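Local structure of regulatory protein RecX (Lactobacillus reuteri, 3D5L) at residues A[20-23]-A[27-30]; A[32-37]-A[52-57]; A[61-66]-A[83-88]; A[79-84]-A[97-102]. The protein probably modulates the activity of the recombinase RecA and so takes part in regulating DNA repair. All blocks are in the same frame, centred on the assembly; numbering follows the deposited sequence.

Contact 1: residues A[20-23]-A[27-30]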
loop_
_atom_site.group_PDB
_atom_site.type_symbol
_atom_site.label_atom_id
_atom_site.label_comp_id
_atom_site.label_asym_id
_atom_site.label_seq_id
_atom_site.Cartn_x
_atom_site.Cartn_y
_atom_site.Cartn_z
ATOM N N ILE A 20 3.185 -29.466 17.175
ATOM C CA ILE A 20 4.291 -30.421 17.143
ATOM C C ILE A 20 4.574 -31.019 18.517
ATOM O O ILE A 20 4.732 -30.302 19.506
ATOM C CB ILE A 20 5.586 -29.769 16.602
ATOM C CG1 ILE A 20 5.486 -29.580 15.086
ATOM C CG2 ILE A 20 6.789 -30.650 16.901
ATOM C CD1 ILE A 20 4.335 -28.724 14.645
ATOM N N TYR A 21 4.632 -32.346 18.563
ATOM C CA TYR A 21 4.902 -33.084 19.790
ATOM C C TYR A 21 6.287 -33.707 19.728
ATOM O O TYR A 21 6.619 -34.410 18.776
ATOM C CB TYR A 21 3.871 -34.198 19.978
ATOM C CG TYR A 21 2.464 -33.709 20.216
ATOM C CD1 TYR A 21 1.868 -33.816 21.472
ATOM C CD2 TYR A 21 1.728 -33.126 19.187
ATOM C CE1 TYR A 21 0.564 -33.349 21.696
ATOM C CE2 TYR A 21 0.437 -32.658 19.395
ATOM C CZ TYR A 21 -0.137 -32.771 20.648
ATOM O OH TYR A 21 -1.410 -32.280 20.843
ATOM N N LEU A 22 7.093 -33.447 20.748
ATOM C CA LEU A 22 8.431 -34.008 20.806
ATOM C C LEU A 22 8.465 -35.090 21.873
ATOM O O LEU A 22 8.159 -34.835 23.042
ATOM C CB LEU A 22 9.458 -32.918 21.122
ATOM C CG LEU A 22 9.654 -31.898 19.999
ATOM C CD1 LEU A 22 10.530 -30.748 20.471
ATOM C CD2 LEU A 22 10.270 -32.592 18.802
ATOM N N ASP A 23 8.799 -36.308 21.461
ATOM C CA ASP A 23 8.887 -37.430 22.393
ATOM C C ASP A 23 7.598 -37.640 23.181
ATOM O O ASP A 23 7.627 -37.822 24.403
ATOM C CB ASP A 23 10.058 -37.202 23.352
ATOM C CG ASP A 23 11.376 -37.020 22.620
ATOM O OD1 ASP A 23 11.858 -37.996 21.994
ATOM O OD2 ASP A 23 11.930 -35.898 22.670
ATOM N N ALA A 27 5.099 -29.603 22.058
ATOM C CA ALA A 27 6.259 -28.716 22.136
ATOM C C ALA A 27 6.003 -27.305 21.598
ATOM O O ALA A 27 6.204 -26.321 22.312
ATOM C CB ALA A 27 7.440 -29.340 21.408
ATOM N N PHE A 28 5.564 -27.189 20.348
ATOM C CA PHE A 28 5.323 -25.859 19.788
ATOM C C PHE A 28 4.526 -25.886 18.495
ATOM O O PHE A 28 4.375 -26.936 17.863
ATOM C CB PHE A 28 6.661 -25.132 19.572
ATOM C CG PHE A 28 7.608 -25.865 18.677
ATOM C CD1 PHE A 28 7.506 -25.759 17.295
ATOM C CD2 PHE A 28 8.601 -26.674 19.215
ATOM C CE1 PHE A 28 8.380 -26.448 16.463
ATOM C CE2 PHE A 28 9.477 -27.368 18.394
ATOM C CZ PHE A 28 9.369 -27.256 17.012
ATOM N N PRO A 29 3.999 -24.722 18.079
ATOM C CA PRO A 29 3.220 -24.674 16.847
ATOM C C PRO A 29 4.049 -24.043 15.736
ATOM O O PRO A 29 4.977 -23.271 15.996
ATOM C CB PRO A 29 2.069 -23.789 17.244
ATOM C CG PRO A 29 2.816 -22.691 17.965
ATOM C CD PRO A 29 3.872 -23.443 18.799
ATOM N N VAL A 30 3.719 -24.374 14.498
ATOM C CA VAL A 30 4.437 -23.815 13.374
ATOM C C VAL A 30 3.465 -23.559 12.245
ATOM O O VAL A 30 2.561 -24.354 12.016
ATOM C CB VAL A 30 5.548 -24.772 12.875
ATOM C CG1 VAL A 30 6.717 -24.763 13.844
ATOM C CG2 VAL A 30 5.003 -26.188 12.748
#
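I20 lies beneath one face of the F28 ring, and this pairing organises the meeting of 20-23 with 27-30. Its CG2 sits on that face, off-centre toward the rim, 4.3 Å from F28 CZ. F28 has chi1 58°, with CG between its own N and carbonyl carbon, and this swings the end of the ring over toward I20. The other branch of I20 runs elsewhere: CG1 is anti to the carbonyl carbon, chi1 -74°, and carries CD1 across V30 at about a right angle. I20 CD1 is modelled 3.2 Å from V30 CG2, shorter than methyls normally come, so the exact spacing is doubtful. L22 points toward the partner strand; its CD1 lies 3.5 Å from A27 CB and meets the F28 ring obliquely. An alanine in place of I20 would probably leave a gap between the two strands' side chains on that side, with no methyl over the F28 face or beside V30 CG2.

Backbone bonds set the pairing of the two strands. I20 and F28 form an antiparallel hydrogen-bonded pair, with I20 N giving to F28 O at 2.9 Å. A27 and F28 both face I20, a classic beta bulge: A27 N binds I20 O at 2.7 Å, in the carbonyl plane, while F28 N adds a weak bond to the same oxygen.

These are the two strands of a beta hairpin, 17-22 and 25-31, the latter outermost in the chain's antiparallel sheet. Strand 4-11 continues the sheet beyond 17-22, where I6 touches I20 and L22, and helix 48-71 packs on F28 and V30 through I54.

Contact 2: residues A[32-37]-A[52-57]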
loop_
_atom_site.group_PDB
_atom_site.type_symbol
_atom_site.label_atom_id
_atom_site.label_comp_id
_atom_site.label_asym_id
_atom_site.label_seq_id
_atom_site.Cartn_x
_atom_site.Cartn_y
_atom_site.Cartn_z
ATOM N N GLU A 32 2.360 -23.352 8.387
ATOM C CA GLU A 32 2.679 -24.334 7.369
ATOM C C GLU A 32 4.021 -24.030 6.690
ATOM O O GLU A 32 4.851 -24.921 6.551
ATOM C CB GLU A 32 1.568 -24.385 6.321
ATOM C CG GLU A 32 1.610 -25.628 5.462
ATOM C CD GLU A 32 0.530 -25.632 4.401
ATOM O OE1 GLU A 32 -0.637 -25.332 4.741
ATOM O OE2 GLU A 32 0.847 -25.944 3.231
ATOM N N SER A 33 4.234 -22.776 6.277
ATOM C CA SER A 33 5.475 -22.378 5.596
ATOM C C SER A 33 6.738 -22.662 6.405
ATOM O O SER A 33 7.807 -22.886 5.836
ATOM C CB SER A 33 5.445 -20.881 5.222
ATOM O OG SER A 33 5.786 -20.038 6.319
ATOM N N VAL A 34 6.620 -22.632 7.729
ATOM C CA VAL A 34 7.767 -22.905 8.595
ATOM C C VAL A 34 7.978 -24.412 8.682
ATOM O O VAL A 34 9.110 -24.899 8.758
ATOM C CB VAL A 34 7.539 -22.359 10.011
ATOM C CG1 VAL A 34 8.686 -22.768 10.920
ATOM C CG2 VAL A 34 7.407 -20.846 9.957
ATOM N N LEU A 35 6.873 -25.144 8.677
ATOM C CA LEU A 35 6.926 -26.595 8.736
ATOM C C LEU A 35 7.644 -27.088 7.486
ATOM O O LEU A 35 8.431 -28.034 7.544
ATOM C CB LEU A 35 5.514 -27.163 8.792
ATOM C CG LEU A 35 5.415 -28.683 8.777
ATOM C CD1 LEU A 35 4.540 -29.139 9.932
ATOM C CD2 LEU A 35 4.851 -29.149 7.433
ATOM N N ILE A 36 7.377 -26.425 6.364
ATOM C CA ILE A 36 7.997 -26.778 5.090
ATOM C C ILE A 36 9.439 -26.278 5.046
ATOM O O ILE A 36 10.343 -27.001 4.633
ATOM C CB ILE A 36 7.244 -26.147 3.907
ATOM C CG1 ILE A 36 5.805 -26.670 3.864
ATOM C CG2 ILE A 36 7.973 -26.456 2.607
ATOM C CD1 ILE A 36 4.917 -25.929 2.886
ATOM N N GLN A 37 9.646 -25.040 5.481
ATOM C CA GLN A 37 10.970 -24.443 5.477
ATOM C C GLN A 37 11.952 -25.271 6.292
ATOM O O GLN A 37 13.143 -25.308 5.988
ATOM C CB GLN A 37 10.914 -23.015 6.029
ATOM C CG GLN A 37 12.252 -22.283 6.000
ATOM C CD GLN A 37 12.179 -20.891 6.617
ATOM O OE1 GLN A 37 13.170 -20.159 6.651
ATOM N NE2 GLN A 37 11.003 -20.523 7.111
ATOM N N ALA A 52 15.019 -22.598 17.938
ATOM C CA ALA A 52 14.966 -21.154 18.130
ATOM C C ALA A 52 14.782 -20.465 16.781
ATOM O O ALA A 52 14.071 -19.461 16.676
ATOM C CB ALA A 52 16.247 -20.663 18.807
ATOM N N ALA A 53 15.417 -21.020 15.755
ATOM C CA ALA A 53 15.319 -20.473 14.411
ATOM C C ALA A 53 13.930 -20.761 13.835
ATOM O O ALA A 53 13.443 -20.024 12.980
ATOM C CB ALA A 53 16.407 -21.079 13.515
ATOM N N ILE A 54 13.308 -21.841 14.297
ATOM C CA ILE A 54 11.968 -22.214 13.849
ATOM C C ILE A 54 11.015 -21.172 14.425
ATOM O O ILE A 54 10.110 -20.684 13.745
ATOM C CB ILE A 54 11.582 -23.640 14.355
ATOM C CG1 ILE A 54 12.271 -24.696 13.487
ATOM C CG2 ILE A 54 10.077 -23.836 14.327
ATOM C CD1 ILE A 54 12.021 -26.128 13.913
ATOM N N ALA A 55 11.251 -20.817 15.681
ATOM C CA ALA A 55 10.452 -19.818 16.368
ATOM C C ALA A 55 10.520 -18.469 15.649
ATOM O O ALA A 55 9.492 -17.870 15.358
ATOM C CB ALA A 55 10.946 -19.666 17.806
ATOM N N THR A 56 11.732 -17.994 15.369
ATOM C CA THR A 56 11.910 -16.713 14.683
ATOM C C THR A 56 11.218 -16.725 13.322
ATOM O O THR A 56 10.594 -15.739 12.921
ATOM C CB THR A 56 13.409 -16.380 14.450
ATOM O OG1 THR A 56 14.131 -16.483 15.687
ATOM C CG2 THR A 56 13.553 -14.963 13.907
ATOM N N ALA A 57 11.343 -17.837 12.608
ATOM C CA ALA A 57 10.719 -17.966 11.298
ATOM C C ALA A 57 9.200 -17.932 11.451
ATOM O O ALA A 57 8.515 -17.287 10.662
ATOM C CB ALA A 57 11.153 -19.262 10.631
#
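V34 carries the apolar part of this contact, its two methyls dividing the work between I54 and A57. CG1, anti to the backbone N (chi1 175°), meets I54 CG2 at 3.8 Å, the two side chains crossing at a slant. CG2 turns instead to the next turn of the partner helix: it rests against the backbone of A57, 3.7 Å from the carbonyl C, and lies 4.1 Å from A57 CB. The small side chain of A57 probably allows V34 to come this close to the main chain, and the CA atoms of V34 and A57 are the nearest across the two segments, at 6.4 Å.

Helices 32-37 and 52-57 run roughly antiparallel, at 145°, with their axes 9.9 Å apart at closest approach. This is helix-on-helix packing in the N-terminal part of the protein: the short helix that directly follows strand 25-31 lies against the long helix 48-71. I54 also reaches the sheet through F28 and V30, while L35, pointing away from 52-57, leans on V30 and Y18.

Q37 adds only a van der Waals touch: its chain, extended beyond CG, sets NE2 3.7 Å from A57 CB at the exposed margin. No hydrogen bond spans the interface; backbone bonds stay within each helix, such as Q37 N to S33 O and A57 N to A53 O. F38, just beyond the short helix, touches A53, I54 and A57, and V34 also meets D58 and A61 farther along the long helix.

Contact 3: residues A[61-66]-A[83-88]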
loop_
_atom_site.group_PDB
_atom_site.type_symbol
_atom_site.label_atom_id
_atom_site.label_comp_id
_atom_site.label_asym_id
_atom_site.label_seq_id
_atom_site.Cartn_x
_atom_site.Cartn_y
_atom_site.Cartn_z
ATOM N N ALA A 61 6.427 -15.610 9.767
ATOM C CA ALA A 61 5.309 -16.192 9.027
ATOM C C ALA A 61 3.983 -15.650 9.553
ATOM O O ALA A 61 3.043 -15.444 8.787
ATOM C CB ALA A 61 5.338 -17.721 9.129
ATOM N N LYS A 62 3.915 -15.410 10.861
ATOM C CA LYS A 62 2.705 -14.871 11.479
ATOM C C LYS A 62 2.434 -13.427 11.047
ATOM O O LYS A 62 1.281 -13.040 10.853
ATOM C CB LYS A 62 2.824 -14.918 13.001
ATOM C CG LYS A 62 3.018 -16.312 13.554
ATOM C CD LYS A 62 1.711 -16.966 13.910
ATOM C CE LYS A 62 1.352 -16.636 15.337
ATOM N NZ LYS A 62 2.495 -17.009 16.206
ATOM N N ALA A 63 3.486 -12.627 10.894
ATOM C CA ALA A 63 3.301 -11.229 10.494
ATOM C C ALA A 63 2.862 -11.221 9.036
ATOM O O ALA A 63 2.058 -10.396 8.604
ATOM C CB ALA A 63 4.605 -10.444 10.671
ATOM N N TYR A 64 3.389 -12.172 8.285
ATOM C CA TYR A 64 3.039 -12.292 6.891
ATOM C C TYR A 64 1.545 -12.586 6.779
ATOM O O TYR A 64 0.846 -11.954 5.987
ATOM C CB TYR A 64 3.847 -13.418 6.248
ATOM C CG TYR A 64 3.541 -13.585 4.783
ATOM C CD1 TYR A 64 3.976 -12.637 3.848
ATOM C CD2 TYR A 64 2.798 -14.672 4.329
ATOM C CE1 TYR A 64 3.677 -12.768 2.490
ATOM C CE2 TYR A 64 2.491 -14.812 2.975
ATOM C CZ TYR A 64 2.940 -13.856 2.064
ATOM O OH TYR A 64 2.678 -14.022 0.727
ATOM N N SER A 65 1.065 -13.546 7.573
ATOM C CA SER A 65 -0.354 -13.927 7.575
ATOM C C SER A 65 -1.231 -12.726 7.864
ATOM O O SER A 65 -2.249 -12.517 7.206
ATOM C CB SER A 65 -0.633 -14.986 8.647
ATOM O OG SER A 65 0.118 -16.152 8.410
ATOM N N ARG A 66 -0.847 -11.941 8.867
ATOM C CA ARG A 66 -1.622 -10.756 9.214
ATOM C C ARG A 66 -1.631 -9.716 8.079
ATOM O O ARG A 66 -2.615 -8.996 7.916
ATOM C CB ARG A 66 -1.087 -10.145 10.500
ATOM C CG ARG A 66 -1.212 -11.078 11.689
ATOM C CD ARG A 66 -1.181 -10.302 12.986
ATOM N NE ARG A 66 -2.118 -9.180 12.941
ATOM C CZ ARG A 66 -2.328 -8.341 13.949
ATOM N NH1 ARG A 66 -1.669 -8.502 15.092
ATOM N NH2 ARG A 66 -3.171 -7.329 13.805
ATOM N N LYS A 83 4.043 0.764 6.947
ATOM C CA LYS A 83 3.447 1.502 8.040
ATOM C C LYS A 83 2.647 0.555 8.932
ATOM O O LYS A 83 2.581 0.733 10.151
ATOM C CB LYS A 83 2.557 2.600 7.459
ATOM C CG LYS A 83 2.045 3.606 8.461
ATOM C CD LYS A 83 1.509 4.846 7.753
ATOM C CE LYS A 83 0.952 5.833 8.768
ATOM N NZ LYS A 83 1.979 6.169 9.813
ATOM N N LYS A 84 2.061 -0.469 8.317
ATOM C CA LYS A 84 1.264 -1.455 9.036
ATOM C C LYS A 84 2.128 -2.422 9.847
ATOM O O LYS A 84 1.777 -2.789 10.959
ATOM C CB LYS A 84 0.419 -2.255 8.047
ATOM C CG LYS A 84 -1.011 -2.480 8.493
ATOM C CD LYS A 84 -1.170 -3.544 9.547
ATOM C CE LYS A 84 -2.625 -3.551 10.030
ATOM N NZ LYS A 84 -2.943 -4.600 11.026
ATOM N N LEU A 85 3.248 -2.851 9.272
ATOM C CA LEU A 85 4.134 -3.769 9.966
ATOM C C LEU A 85 4.737 -3.040 11.144
ATOM O O LEU A 85 4.929 -3.623 12.212
ATOM C CB LEU A 85 5.229 -4.267 9.027
ATOM C CG LEU A 85 4.721 -5.269 7.988
ATOM C CD1 LEU A 85 5.772 -5.483 6.919
ATOM C CD2 LEU A 85 4.346 -6.578 8.685
ATOM N N LYS A 86 5.040 -1.761 10.936
ATOM C CA LYS A 86 5.590 -0.933 11.998
ATOM C C LYS A 86 4.528 -0.777 13.089
ATOM O O LYS A 86 4.832 -0.863 14.280
ATOM C CB LYS A 86 5.995 0.443 11.453
ATOM C CG LYS A 86 7.249 0.431 10.573
ATOM C CD LYS A 86 7.694 1.843 10.189
ATOM C CE LYS A 86 9.199 1.883 9.832
ATOM N NZ LYS A 86 9.493 2.181 8.392
ATOM N N GLU A 87 3.277 -0.568 12.681
ATOM C CA GLU A 87 2.178 -0.408 13.635
ATOM C C GLU A 87 2.033 -1.588 14.609
ATOM O O GLU A 87 1.774 -1.384 15.797
ATOM C CB GLU A 87 0.853 -0.185 12.887
ATOM C CG GLU A 87 -0.360 0.047 13.790
ATOM C CD GLU A 87 -1.618 0.464 13.015
ATOM O OE1 GLU A 87 -1.595 1.535 12.363
ATOM O OE2 GLU A 87 -2.636 -0.278 13.067
ATOM N N ILE A 88 2.193 -2.817 14.128
ATOM C CA ILE A 88 2.061 -3.966 15.027
ATOM C C ILE A 88 3.424 -4.438 15.533
ATOM O O ILE A 88 3.626 -5.613 15.845
ATOM C CB ILE A 88 1.306 -5.150 14.354
ATOM C CG1 ILE A 88 2.113 -5.711 13.187
ATOM C CG2 ILE A 88 -0.058 -4.676 13.873
ATOM C CD1 ILE A 88 1.528 -6.998 12.602
#
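K84 is the first residue of 83-88 to meet the other helix, and it meets R66. Its chain bends at chi2 (-77°) and brings NZ to 3.9 Å from R66 NH2, the two side chains crossing at about a right angle. Two like charges so close would be expected to repel somewhat; the approach is oblique to the guanidinium plane, and both residues also touch a crystal neighbour, which may influence where the chains lie.

L85 comes next and makes the buried part of the contact. Its CB points neither toward helix 61-66 nor away from it, but the branch end comes nearer, with CD2 4.4 Å from A63 CB. Its carbonyl O accepts a hydrogen bond from OG1 of T90.

I88, the first residue to leave helical geometry, closes the segment. It comes at R66 from the opposite direction and lays its methyls over one face of the guanidinium, CG2 standing 4.1 Å from R66 NH2.

Both segments fall in the first three-helix domain of RecX. Helix 48-71 adds M67 against K84 and L85, and helix 92-104 sends I98 onto both A63 and L85.

Contact 4: residues A[79-84]-A[97-102]; sequences SDIVKK and PILKKL
No flat group takes part where I81 and V82 meet L99 and L102; the nearby tyrosines belong to helix 48-71, Y70 touching I81 and Y64 touching L102. Here helices 78-87 and 92-104 pack within the first three-helix domain of RecX, a family related to helix-turn-helix folds. The segments run roughly antiparallel, at 142°, with axes 10.8 Å apart at closest approach, and the contact is wholly apolar and largely buried.

L99 spans I81 and V82 with its two methyls, CD2 meeting both and CD1 meeting V82. Its CG is anti to the carbonyl carbon (chi1 -72°), and the branch end swings inward from there, CD2 coming to 3.7 Å from I81 CG2 as the two side chains slide past each other in opposite directions. A serine in place of L99 is likely to open a gap between the two helices, leaving V82 CG2 without its leucine methyls and I81 CG2 with only L102 of this segment against it.

I81 CG2 is touched a second time, by L102 CD1 at 3.8 Å, on a slanting approach from one turn farther along. V82 sits beside this cluster, its side chain crossing that of L99 at about a right angle, with V82 CG2 3.5 Å from L99 CD1.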
loop_
_atom_site.group_PDB
_atom_site.type_symbol
_atom_site.label_atom_id
_atom_site.label_comp_id
_atom_site.label_asym_id
_atom_site.label_seq_id
_atom_site.Cartn_x
_atom_site.Cartn_y
_atom_site.Cartn_z
ATOM N N SER A 79 3.990 1.499 1.107
ATOM C CA SER A 79 4.153 2.285 2.320
ATOM C C SER A 79 3.027 2.024 3.318
ATOM O O SER A 79 3.179 2.312 4.501
ATOM C CB SER A 79 4.241 3.779 1.995
ATOM O OG SER A 79 3.024 4.273 1.480
ATOM N N ASP A 80 1.895 1.494 2.851
ATOM C CA ASP A 80 0.800 1.175 3.771
ATOM C C ASP A 80 1.194 -0.097 4.514
ATOM O O ASP A 80 0.967 -0.228 5.715
ATOM C CB ASP A 80 -0.519 0.925 3.031
ATOM C CG ASP A 80 -1.176 2.205 2.537
ATOM O OD1 ASP A 80 -0.936 3.283 3.134
ATOM O OD2 ASP A 80 -1.954 2.120 1.558
ATOM N N ILE A 81 1.791 -1.034 3.784
ATOM C CA ILE A 81 2.229 -2.292 4.368
ATOM C C ILE A 81 3.348 -2.070 5.389
ATOM O O ILE A 81 3.323 -2.647 6.471
ATOM C CB ILE A 81 2.727 -3.245 3.282
ATOM C CG1 ILE A 81 1.603 -3.515 2.280
ATOM C CG2 ILE A 81 3.240 -4.535 3.916
ATOM C CD1 ILE A 81 0.351 -4.106 2.893
ATOM N N VAL A 82 4.318 -1.233 5.024
ATOM C CA VAL A 82 5.451 -0.882 5.886
ATOM C C VAL A 82 4.931 -0.200 7.145
ATOM O O VAL A 82 5.318 -0.536 8.260
ATOM C CB VAL A 82 6.407 0.102 5.166
ATOM C CG1 VAL A 82 7.402 0.692 6.139
ATOM C CG2 VAL A 82 7.134 -0.614 4.040
ATOM N N LYS A 83 4.043 0.764 6.947
ATOM C CA LYS A 83 3.447 1.502 8.040
ATOM C C LYS A 83 2.647 0.555 8.932
ATOM O O LYS A 83 2.581 0.733 10.151
ATOM C CB LYS A 83 2.557 2.600 7.459
ATOM C CG LYS A 83 2.045 3.606 8.461
ATOM C CD LYS A 83 1.509 4.846 7.753
ATOM C CE LYS A 83 0.952 5.833 8.768
ATOM N NZ LYS A 83 1.979 6.169 9.813
ATOM N N LYS A 84 2.061 -0.469 8.317
ATOM C CA LYS A 84 1.264 -1.455 9.036
ATOM C C LYS A 84 2.128 -2.422 9.847
ATOM O O LYS A 84 1.777 -2.789 10.959
ATOM C CB LYS A 84 0.419 -2.255 8.047
ATOM C CG LYS A 84 -1.011 -2.480 8.493
ATOM C CD LYS A 84 -1.170 -3.544 9.547
ATOM C CE LYS A 84 -2.625 -3.551 10.030
ATOM N NZ LYS A 84 -2.943 -4.600 11.026
ATOM N N PRO A 97 12.016 -8.526 4.057
ATOM C CA PRO A 97 11.725 -9.882 3.569
ATOM C C PRO A 97 10.236 -10.069 3.256
ATOM O O PRO A 97 9.877 -10.651 2.238
ATOM C CB PRO A 97 12.191 -10.781 4.722
ATOM C CG PRO A 97 13.315 -9.997 5.316
ATOM C CD PRO A 97 12.749 -8.588 5.333
ATOM N N ILE A 98 9.372 -9.572 4.138
ATOM C CA ILE A 98 7.925 -9.674 3.943
ATOM C C ILE A 98 7.481 -8.836 2.743
ATOM O O ILE A 98 6.661 -9.284 1.951
ATOM C CB ILE A 98 7.163 -9.240 5.242
ATOM C CG1 ILE A 98 7.275 -10.357 6.285
ATOM C CG2 ILE A 98 5.693 -8.910 4.947
ATOM C CD1 ILE A 98 6.621 -10.044 7.606
ATOM N N LEU A 99 8.029 -7.629 2.597
ATOM C CA LEU A 99 7.676 -6.781 1.457
ATOM C C LEU A 99 8.065 -7.511 0.188
ATOM O O LEU A 99 7.324 -7.497 -0.799
ATOM C CB LEU A 99 8.419 -5.442 1.480
ATOM C CG LEU A 99 8.038 -4.370 2.502
ATOM C CD1 LEU A 99 8.859 -3.109 2.229
ATOM C CD2 LEU A 99 6.549 -4.061 2.411
ATOM N N LYS A 100 9.240 -8.134 0.226
ATOM C CA LYS A 100 9.762 -8.893 -0.900
ATOM C C LYS A 100 8.874 -10.096 -1.176
ATOM O O LYS A 100 8.532 -10.368 -2.328
ATOM C CB LYS A 100 11.180 -9.378 -0.606
ATOM C CG LYS A 100 11.825 -10.112 -1.765
ATOM C CD LYS A 100 13.190 -10.660 -1.378
ATOM C CE LYS A 100 13.843 -11.410 -2.537
ATOM N NZ LYS A 100 15.167 -11.967 -2.140
ATOM N N LYS A 101 8.508 -10.820 -0.122
ATOM C CA LYS A 101 7.659 -11.986 -0.290
ATOM C C LYS A 101 6.280 -11.613 -0.818
ATOM O O LYS A 101 5.739 -12.295 -1.688
ATOM C CB LYS A 101 7.515 -12.765 1.023
ATOM C CG LYS A 101 6.532 -13.929 0.895
ATOM C CD LYS A 101 6.623 -14.947 2.036
ATOM C CE LYS A 101 5.715 -16.147 1.721
ATOM N NZ LYS A 101 5.751 -17.228 2.756
ATOM N N LEU A 102 5.705 -10.535 -0.294
ATOM C CA LEU A 102 4.391 -10.094 -0.746
ATOM C C LEU A 102 4.492 -9.606 -2.183
ATOM O O LEU A 102 3.602 -9.835 -2.997
ATOM C CB LEU A 102 3.874 -8.954 0.136
ATOM C CG LEU A 102 3.351 -9.322 1.523
ATOM C CD1 LEU A 102 3.213 -8.046 2.348
ATOM C CD2 LEU A 102 2.015 -10.058 1.395
#

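How the contacts relate
The four contacts follow one another from the N-terminal sheet into the first three-helix domain. Contact 1 and contact 2 have centres 12 Å apart and touch directly: I54 CG2 lies 3.5 Å from V30 CG1, and V30 also meets L35. Contact 2 passes to contact 3 along helix 48-71, which both use, with A61 CB 3.8 Å from V34 CG2. Contacts 3 and 4, about 8 Å apart between centres, share K83 and K84, and Y64 CE1 packs 3.4 Å from L102 CD2. Contacts 1 and 4 stand about 30 Å apart between centres. A sulfate, probably from the crystallisation liquor, forms only a long, weak ion pair with K62, in the first segment of contact 3.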